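Local coordinates for protein Pbp related beta-lactamase (Pyrococcus abyssi, PDB 2QMI) that is probably a serine peptidase of the penicillin-binding protein and beta-lactamase family that assembles into a self-compartmentalizing octamer, at residues V88-T100 / A143-G155. Sequence-based numbering, arbitrary orientation.
Sequences VNIKLRPFGEPVT and ARDMEKWAVAKPG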
ATOM      1  N   VAL A  88      22.866 -51.442   8.833  1.00 26.06           N
ATOM      2  CA  VAL A  88      21.650 -50.649   8.925  1.00 25.18           C
ATOM      3  C   VAL A  88      20.468 -51.345   8.279  1.00 25.89           C
ATOM      4  O   VAL A  88      20.573 -51.866   7.168  1.00 26.23           O
ATOM      5  CB  VAL A  88      21.846 -49.257   8.261  1.00 25.30           C
ATOM      6  CG1 VAL A  88      20.615 -48.385   8.484  1.00 22.76           C
ATOM      7  CG2 VAL A  88      23.098 -48.583   8.826  1.00 23.44           C
ATOM      8  N   ASN A  89      19.343 -51.358   8.986  1.00 26.71           N
ATOM      9  CA  ASN A  89      18.134 -51.982   8.465  1.00 27.51           C
ATOM     10  C   ASN A  89      17.439 -51.013   7.521  1.00 27.07           C
ATOM     11  O   ASN A  89      16.449 -50.373   7.874  1.00 27.72           O
ATOM     12  CB  ASN A  89      17.186 -52.380   9.606  1.00 27.39           C
ATOM     13  CG  ASN A  89      15.870 -52.946   9.097  1.00 28.52           C
ATOM     14  OD1 ASN A  89      15.809 -53.535   8.013  1.00 28.42           O
ATOM     15  ND2 ASN A  89      14.811 -52.777   9.879  1.00 28.74           N
ATOM     16  N   ILE A  90      17.992 -50.893   6.324  1.00 26.68           N
ATOM     17  CA  ILE A  90      17.444 -50.025   5.295  1.00 24.96           C
ATOM     18  C   ILE A  90      17.804 -50.694   3.981  1.00 25.67           C
ATOM     19  O   ILE A  90      18.751 -51.479   3.922  1.00 25.05           O
ATOM     20  CB  ILE A  90      18.059 -48.610   5.348  1.00 25.66           C
ATOM     21  CG1 ILE A  90      17.330 -47.691   4.359  1.00 26.47           C
ATOM     22  CG2 ILE A  90      19.540 -48.666   5.046  1.00 23.34           C
ATOM     23  CD1 ILE A  90      17.807 -46.261   4.381  1.00 26.91           C
ATOM     24  N   LYS A  91      17.038 -50.404   2.938  1.00 25.47           N
ATOM     25  CA  LYS A  91      17.288 -50.992   1.637  1.00 25.99           C
ATOM     26  C   LYS A  91      18.196 -50.067   0.811  1.00 25.78           C
ATOM     27  O   LYS A  91      17.821 -48.932   0.504  1.00 24.82           O
ATOM     28  CB  LYS A  91      15.951 -51.229   0.924  1.00 27.99           C
ATOM     29  CG  LYS A  91      15.979 -52.364  -0.082  1.00 30.77           C
ATOM     30  CD  LYS A  91      14.615 -52.566  -0.748  1.00 34.17           C
ATOM     31  CE  LYS A  91      13.538 -52.956   0.263  1.00 35.14           C
ATOM     32  NZ  LYS A  91      12.239 -53.263  -0.421  1.00 37.25           N
ATOM     33  N   LEU A  92      19.395 -50.556   0.484  1.00 24.76           N
ATOM     34  CA  LEU A  92      20.379 -49.807  -0.307  1.00 23.01           C
ATOM     35  C   LEU A  92      21.113 -50.723  -1.293  1.00 23.38           C
ATOM     36  O   LEU A  92      22.297 -51.018  -1.120  1.00 22.86           O
ATOM     37  CB  LEU A  92      21.410 -49.138   0.604  1.00 22.11           C
ATOM     38  CG  LEU A  92      21.017 -47.915   1.441  1.00 21.18           C
ATOM     39  CD1 LEU A  92      22.208 -47.468   2.262  1.00 21.98           C
ATOM     40  CD2 LEU A  92      20.565 -46.779   0.536  1.00 21.24           C
ATOM     41  N   ARG A  93      20.404 -51.170  -2.322  1.00 23.80           N
ATOM     42  CA  ARG A  93      20.973 -52.055  -3.333  1.00 24.72           C
ATOM     43  C   ARG A  93      20.336 -51.664  -4.663  1.00 25.52           C
ATOM     44  O   ARG A  93      19.760 -52.498  -5.361  1.00 27.24           O
ATOM     45  CB  ARG A  93      20.644 -53.519  -2.989  1.00 25.49           C
ATOM     46  CG  ARG A  93      21.455 -54.563  -3.764  1.00 27.76           C
ATOM     47  CD  ARG A  93      20.972 -55.999  -3.502  1.00 28.66           C
ATOM     48  NE  ARG A  93      21.136 -56.424  -2.111  1.00 30.05           N
ATOM     49  CZ  ARG A  93      22.302 -56.724  -1.546  1.00 30.58           C
ATOM     50  NH1 ARG A  93      23.426 -56.656  -2.244  1.00 30.92           N
ATOM     51  NH2 ARG A  93      22.348 -57.084  -0.273  1.00 31.24           N
ATOM     52  N   PRO A  94      20.440 -50.380  -5.039  1.00 26.17           N
ATOM     53  CA  PRO A  94      19.849 -49.913  -6.299  1.00 26.72           C
ATOM     54  C   PRO A  94      20.394 -50.637  -7.528  1.00 26.97           C
ATOM     55  O   PRO A  94      21.588 -50.904  -7.622  1.00 27.68           O
ATOM     56  CB  PRO A  94      20.188 -48.427  -6.298  1.00 26.72           C
ATOM     57  CG  PRO A  94      21.533 -48.411  -5.620  1.00 27.11           C
ATOM     58  CD  PRO A  94      21.291 -49.335  -4.444  1.00 25.70           C
ATOM     59  N   PHE A  95      19.511 -50.950  -8.468  1.00 27.36           N
ATOM     60  CA  PHE A  95      19.921 -51.642  -9.687  1.00 28.77           C
ATOM     61  C   PHE A  95      20.650 -52.941  -9.356  1.00 28.65           C
ATOM     62  O   PHE A  95      21.584 -53.337 -10.052  1.00 29.81           O
ATOM     63  CB  PHE A  95      20.820 -50.729 -10.532  1.00 28.46           C
ATOM     64  CG  PHE A  95      20.180 -49.418 -10.886  1.00 26.89           C
ATOM     65  CD1 PHE A  95      19.058 -49.377 -11.716  1.00 26.40           C
ATOM     66  CD2 PHE A  95      20.671 -48.224 -10.358  1.00 26.59           C
ATOM     67  CE1 PHE A  95      18.427 -48.163 -12.015  1.00 26.75           C
ATOM     68  CE2 PHE A  95      20.051 -46.999 -10.648  1.00 26.18           C
ATOM     69  CZ  PHE A  95      18.924 -46.968 -11.478  1.00 26.34           C
ATOM     70  N   GLY A  96      20.224 -53.587  -8.276  1.00 28.34           N
ATOM     71  CA  GLY A  96      20.823 -54.845  -7.873  1.00 28.72           C
ATOM     72  C   GLY A  96      22.235 -54.831  -7.307  1.00 28.38           C
ATOM     73  O   GLY A  96      22.723 -55.875  -6.878  1.00 28.65           O
ATOM     74  N   GLU A  97      22.896 -53.677  -7.307  1.00 27.40           N
ATOM     75  CA  GLU A  97      24.257 -53.573  -6.780  1.00 26.63           C
ATOM     76  C   GLU A  97      24.282 -52.877  -5.413  1.00 26.13           C
ATOM     77  O   GLU A  97      23.690 -51.813  -5.233  1.00 25.49           O
ATOM     78  CB  GLU A  97      25.149 -52.801  -7.763  1.00 28.21           C
ATOM     79  CG  GLU A  97      25.527 -53.558  -9.036  1.00 29.19           C
ATOM     80  CD  GLU A  97      26.297 -54.842  -8.739  1.00 29.98           C
ATOM     81  OE1 GLU A  97      27.102 -54.835  -7.781  1.00 30.76           O
ATOM     82  OE2 GLU A  97      26.102 -55.847  -9.467  1.00 29.78           O
ATOM     83  N   PRO A  98      24.983 -53.471  -4.432  1.00 25.32           N
ATOM     84  CA  PRO A  98      25.105 -52.940  -3.068  1.00 24.17           C
ATOM     85  C   PRO A  98      25.914 -51.653  -2.856  1.00 24.54           C
ATOM     86  O   PRO A  98      26.959 -51.443  -3.471  1.00 24.14           O
ATOM     87  CB  PRO A  98      25.713 -54.111  -2.302  1.00 24.47           C
ATOM     88  CG  PRO A  98      26.567 -54.776  -3.349  1.00 23.88           C
ATOM     89  CD  PRO A  98      25.630 -54.791  -4.531  1.00 23.83           C
ATOM     90  N   VAL A  99      25.412 -50.799  -1.966  1.00 24.03           N
ATOM     91  CA  VAL A  99      26.092 -49.558  -1.613  1.00 23.61           C
ATOM     92  C   VAL A  99      27.026 -49.928  -0.459  1.00 23.05           C
ATOM     93  O   VAL A  99      26.592 -50.535   0.523  1.00 23.19           O
ATOM     94  CB  VAL A  99      25.095 -48.473  -1.126  1.00 23.84           C
ATOM     95  CG1 VAL A  99      25.855 -47.303  -0.526  1.00 24.32           C
ATOM     96  CG2 VAL A  99      24.223 -48.001  -2.281  1.00 21.67           C
ATOM     97  N   THR A 100      28.303 -49.572  -0.576  1.00 23.42           N
ATOM     98  CA  THR A 100      29.286 -49.906   0.458  1.00 21.93           C
ATOM     99  C   THR A 100      29.695 -48.710   1.311  1.00 22.72           C
ATOM    100  O   THR A 100      29.388 -47.563   0.975  1.00 23.53           O
ATOM    101  CB  THR A 100      30.565 -50.475  -0.160  1.00 20.65           C
ATOM    102  OG1 THR A 100      31.220 -49.444  -0.906  1.00 22.15           O
ATOM    103  CG2 THR A 100      30.244 -51.646  -1.083  1.00 17.81           C
ATOM    104  N   ALA A 143      14.378 -41.203   5.334  1.00 21.63           N
ATOM    105  CA  ALA A 143      15.064 -41.668   4.126  1.00 22.07           C
ATOM    106  C   ALA A 143      14.830 -43.142   3.770  1.00 22.82           C
ATOM    107  O   ALA A 143      15.554 -43.707   2.952  1.00 21.47           O
ATOM    108  CB  ALA A 143      16.573 -41.402   4.258  1.00 21.01           C
ATOM    109  N   ARG A 144      13.806 -43.752   4.356  1.00 23.62           N
ATOM    110  CA  ARG A 144      13.515 -45.158   4.106  1.00 24.18           C
ATOM    111  C   ARG A 144      13.472 -45.603   2.639  1.00 24.22           C
ATOM    112  O   ARG A 144      13.854 -46.731   2.326  1.00 24.14           O
ATOM    113  CB  ARG A 144      12.197 -45.556   4.787  1.00 25.53           C
ATOM    114  CG  ARG A 144      11.937 -47.056   4.706  1.00 28.51           C
ATOM    115  CD  ARG A 144      10.869 -47.550   5.668  1.00 30.76           C
ATOM    116  NE  ARG A 144       9.503 -47.341   5.185  1.00 32.11           N
ATOM    117  CZ  ARG A 144       8.558 -48.280   5.229  1.00 33.32           C
ATOM    118  NH1 ARG A 144       8.839 -49.480   5.724  1.00 32.72           N
ATOM    119  NH2 ARG A 144       7.331 -48.023   4.790  1.00 34.23           N
ATOM    120  N   ASP A 145      13.016 -44.732   1.743  1.00 24.38           N
ATOM    121  CA  ASP A 145      12.915 -45.091   0.331  1.00 25.13           C
ATOM    122  C   ASP A 145      14.007 -44.482  -0.548  1.00 25.09           C
ATOM    123  O   ASP A 145      13.838 -44.404  -1.769  1.00 24.34           O
ATOM    124  CB  ASP A 145      11.553 -44.655  -0.228  1.00 27.29           C
ATOM    125  CG  ASP A 145      10.390 -45.108   0.633  1.00 28.93           C
ATOM    126  OD1 ASP A 145      10.280 -46.320   0.884  1.00 29.78           O
ATOM    127  OD2 ASP A 145       9.582 -44.244   1.055  1.00 31.05           O
ATOM    128  N   MET A 146      15.122 -44.061   0.049  1.00 23.72           N
ATOM    129  CA  MET A 146      16.188 -43.430  -0.733  1.00 23.74           C
ATOM    130  C   MET A 146      16.734 -44.302  -1.864  1.00 22.91           C
ATOM    131  O   MET A 146      17.298 -43.794  -2.837  1.00 23.32           O
ATOM    132  CB  MET A 146      17.336 -42.967   0.183  1.00 23.57           C
ATOM    133  CG  MET A 146      18.112 -44.071   0.865  1.00 23.93           C
ATOM    134  SD  MET A 146      19.289 -43.381   2.071  1.00 24.84           S
ATOM    135  CE  MET A 146      20.530 -42.669   0.968  1.00 24.79           C
ATOM    136  N   GLU A 147      16.568 -45.613  -1.755  1.00 22.51           N
ATOM    137  CA  GLU A 147      17.057 -46.487  -2.811  1.00 23.62           C
ATOM    138  C   GLU A 147      16.323 -46.188  -4.121  1.00 22.74           C
ATOM    139  O   GLU A 147      16.926 -46.201  -5.190  1.00 22.91           O
ATOM    140  CB  GLU A 147      16.871 -47.957  -2.430  1.00 24.07           C
ATOM    141  CG  GLU A 147      17.235 -48.908  -3.550  1.00 26.34           C
ATOM    142  CD  GLU A 147      16.884 -50.351  -3.243  1.00 26.82           C
ATOM    143  OE1 GLU A 147      17.613 -50.998  -2.451  1.00 26.83           O
ATOM    144  OE2 GLU A 147      15.870 -50.830  -3.797  1.00 28.42           O
ATOM    145  N   LYS A 148      15.022 -45.913  -4.031  1.00 23.26           N
ATOM    146  CA  LYS A 148      14.205 -45.612  -5.207  1.00 23.57           C
ATOM    147  C   LYS A 148      14.581 -44.279  -5.846  1.00 23.85           C
ATOM    148  O   LYS A 148      14.100 -43.938  -6.931  1.00 24.44           O
ATOM    149  CB  LYS A 148      12.719 -45.544  -4.839  1.00 23.76           C
ATOM    150  CG  LYS A 148      12.121 -46.800  -4.260  1.00 25.97           C
ATOM    151  CD  LYS A 148      10.599 -46.662  -4.194  1.00 28.91           C
ATOM    152  CE  LYS A 148       9.944 -47.853  -3.518  1.00 30.29           C
ATOM    153  NZ  LYS A 148      10.164 -47.845  -2.043  1.00 33.57           N
ATOM    154  N   TRP A 149      15.432 -43.525  -5.163  1.00 24.42           N
ATOM    155  CA  TRP A 149      15.860 -42.213  -5.626  1.00 23.95           C
ATOM    156  C   TRP A 149      17.109 -42.278  -6.515  1.00 24.16           C
ATOM    157  O   TRP A 149      17.364 -41.365  -7.303  1.00 23.87           O
ATOM    158  CB  TRP A 149      16.124 -41.335  -4.403  1.00 23.92           C
ATOM    159  CG  TRP A 149      16.216 -39.868  -4.672  1.00 24.70           C
ATOM    160  CD1 TRP A 149      17.287 -39.061  -4.424  1.00 24.83           C
ATOM    161  CD2 TRP A 149      15.169 -39.012  -5.152  1.00 24.92           C
ATOM    162  NE1 TRP A 149      16.972 -37.755  -4.709  1.00 25.15           N
ATOM    163  CE2 TRP A 149      15.678 -37.697  -5.159  1.00 24.64           C
ATOM    164  CE3 TRP A 149      13.848 -39.229  -5.571  1.00 25.09           C
ATOM    165  CZ2 TRP A 149      14.914 -36.598  -5.574  1.00 25.20           C
ATOM    166  CZ3 TRP A 149      13.088 -38.136  -5.982  1.00 24.63           C
ATOM    167  CH2 TRP A 149      13.625 -36.838  -5.980  1.00 24.89           C
ATOM    168  N   ALA A 150      17.873 -43.364  -6.386  1.00 23.74           N
ATOM    169  CA  ALA A 150      19.105 -43.565  -7.149  1.00 23.86           C
ATOM    170  C   ALA A 150      18.926 -43.323  -8.649  1.00 24.47           C
ATOM    171  O   ALA A 150      17.848 -43.546  -9.200  1.00 24.77           O
ATOM    172  CB  ALA A 150      19.634 -44.970  -6.911  1.00 22.94           C
ATOM    173  N   VAL A 151      19.992 -42.865  -9.301  1.00 24.89           N
ATOM    174  CA  VAL A 151      19.963 -42.591 -10.733  1.00 25.18           C
ATOM    175  C   VAL A 151      21.111 -43.295 -11.457  1.00 25.82           C
ATOM    176  O   VAL A 151      21.072 -43.461 -12.674  1.00 26.72           O
ATOM    177  CB  VAL A 151      20.049 -41.086 -11.006  1.00 25.43           C
ATOM    178  CG1 VAL A 151      18.841 -40.391 -10.409  1.00 25.04           C
ATOM    179  CG2 VAL A 151      21.338 -40.522 -10.413  1.00 25.94           C
ATOM    180  N   ALA A 152      22.128 -43.708 -10.704  1.00 25.20           N
ATOM    181  CA  ALA A 152      23.267 -44.417 -11.284  1.00 24.67           C
ATOM    182  C   ALA A 152      23.684 -45.543 -10.336  1.00 25.63           C
ATOM    183  O   ALA A 152      23.256 -45.574  -9.181  1.00 24.88           O
ATOM    184  CB  ALA A 152      24.440 -43.450 -11.507  1.00 23.08           C
ATOM    185  N   LYS A 153      24.508 -46.468 -10.826  1.00 26.98           N
ATOM    186  CA  LYS A 153      24.989 -47.575 -10.000  1.00 26.83           C
ATOM    187  C   LYS A 153      26.018 -47.037  -9.022  1.00 26.03           C
ATOM    188  O   LYS A 153      26.679 -46.043  -9.298  1.00 25.82           O
ATOM    189  CB  LYS A 153      25.658 -48.659 -10.856  1.00 28.26           C
ATOM    190  CG  LYS A 153      24.707 -49.451 -11.734  1.00 30.02           C
ATOM    191  CD  LYS A 153      25.449 -50.458 -12.598  1.00 31.87           C
ATOM    192  CE  LYS A 153      24.498 -51.122 -13.591  1.00 32.64           C
ATOM    193  NZ  LYS A 153      25.217 -51.996 -14.574  1.00 34.22           N
ATOM    194  N   PRO A 154      26.162 -47.690  -7.860  1.00 26.68           N
ATOM    195  CA  PRO A 154      27.130 -47.259  -6.851  1.00 26.39           C
ATOM    196  C   PRO A 154      28.535 -47.087  -7.436  1.00 26.71           C
ATOM    197  O   PRO A 154      29.028 -47.959  -8.157  1.00 27.31           O
ATOM    198  CB  PRO A 154      27.078 -48.391  -5.831  1.00 25.96           C
ATOM    199  CG  PRO A 154      25.640 -48.804  -5.879  1.00 26.13           C
ATOM    200  CD  PRO A 154      25.361 -48.826  -7.366  1.00 26.15           C
ATOM    201  N   GLY A 155      29.168 -45.959  -7.133  1.00 26.37           N
ATOM    202  CA  GLY A 155      30.513 -45.719  -7.613  1.00 25.48           C
ATOM    203  C   GLY A 155      30.681 -45.109  -8.989  1.00 25.52           C
ATOM    204  O   GLY A 155      31.808 -44.849  -9.401  1.00 26.07           O
TER
HETATM  205  O   HOH W   1      15.638 -47.412   0.330  1.00 26.22           O
HETATM  206  O   HOH W   2      14.449 -49.275   3.669  1.00 28.31           O
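I90 lies beside R144, L92 beside E147 and V99 beside P154, so two irregular loops run along each other in the same direction without pairing as strands, closest at L92 and E147 (CA to CA 5.3 Å). Two waters fill in for direct backbone bonds: one accepts from E147 N and donates to the carbonyls of K91 and R144, while the other joins K91 N to R144 O. E147 carries the one direct hydrogen bond. With CG anti to the backbone N (chi1 174°), it reaches across to R93 N, which meets OE1 at 2.8 Å on its anti side, 33° out of the carboxylate plane. K91 lays its CG against the same oxygen (3.2 Å), but its ammonium goes on past the carboxylate; the guanidinium of R93 pairs with E85. Nearby, L92 CD2 packs on M146 CG (3.7 Å), and both side chains also touch helix 162-176; the I90 side chain crosses that of M146 at about a right angle, bringing CD1 to the sulfur. Further along, P94 CB sits on A150 CB (3.6 Å), and P154 CG packs on V99 CG2 (3.9 Å) and also meets the carbonyl oxygens of E97 and P98. The F95 ring turns its edge to A152 O (CE2 to O 3.8 Å). Within this beta-lactamase-type domain, a carboxylate and two waters satisfy backbone groups, while prolines and aliphatic side chains close the remainder.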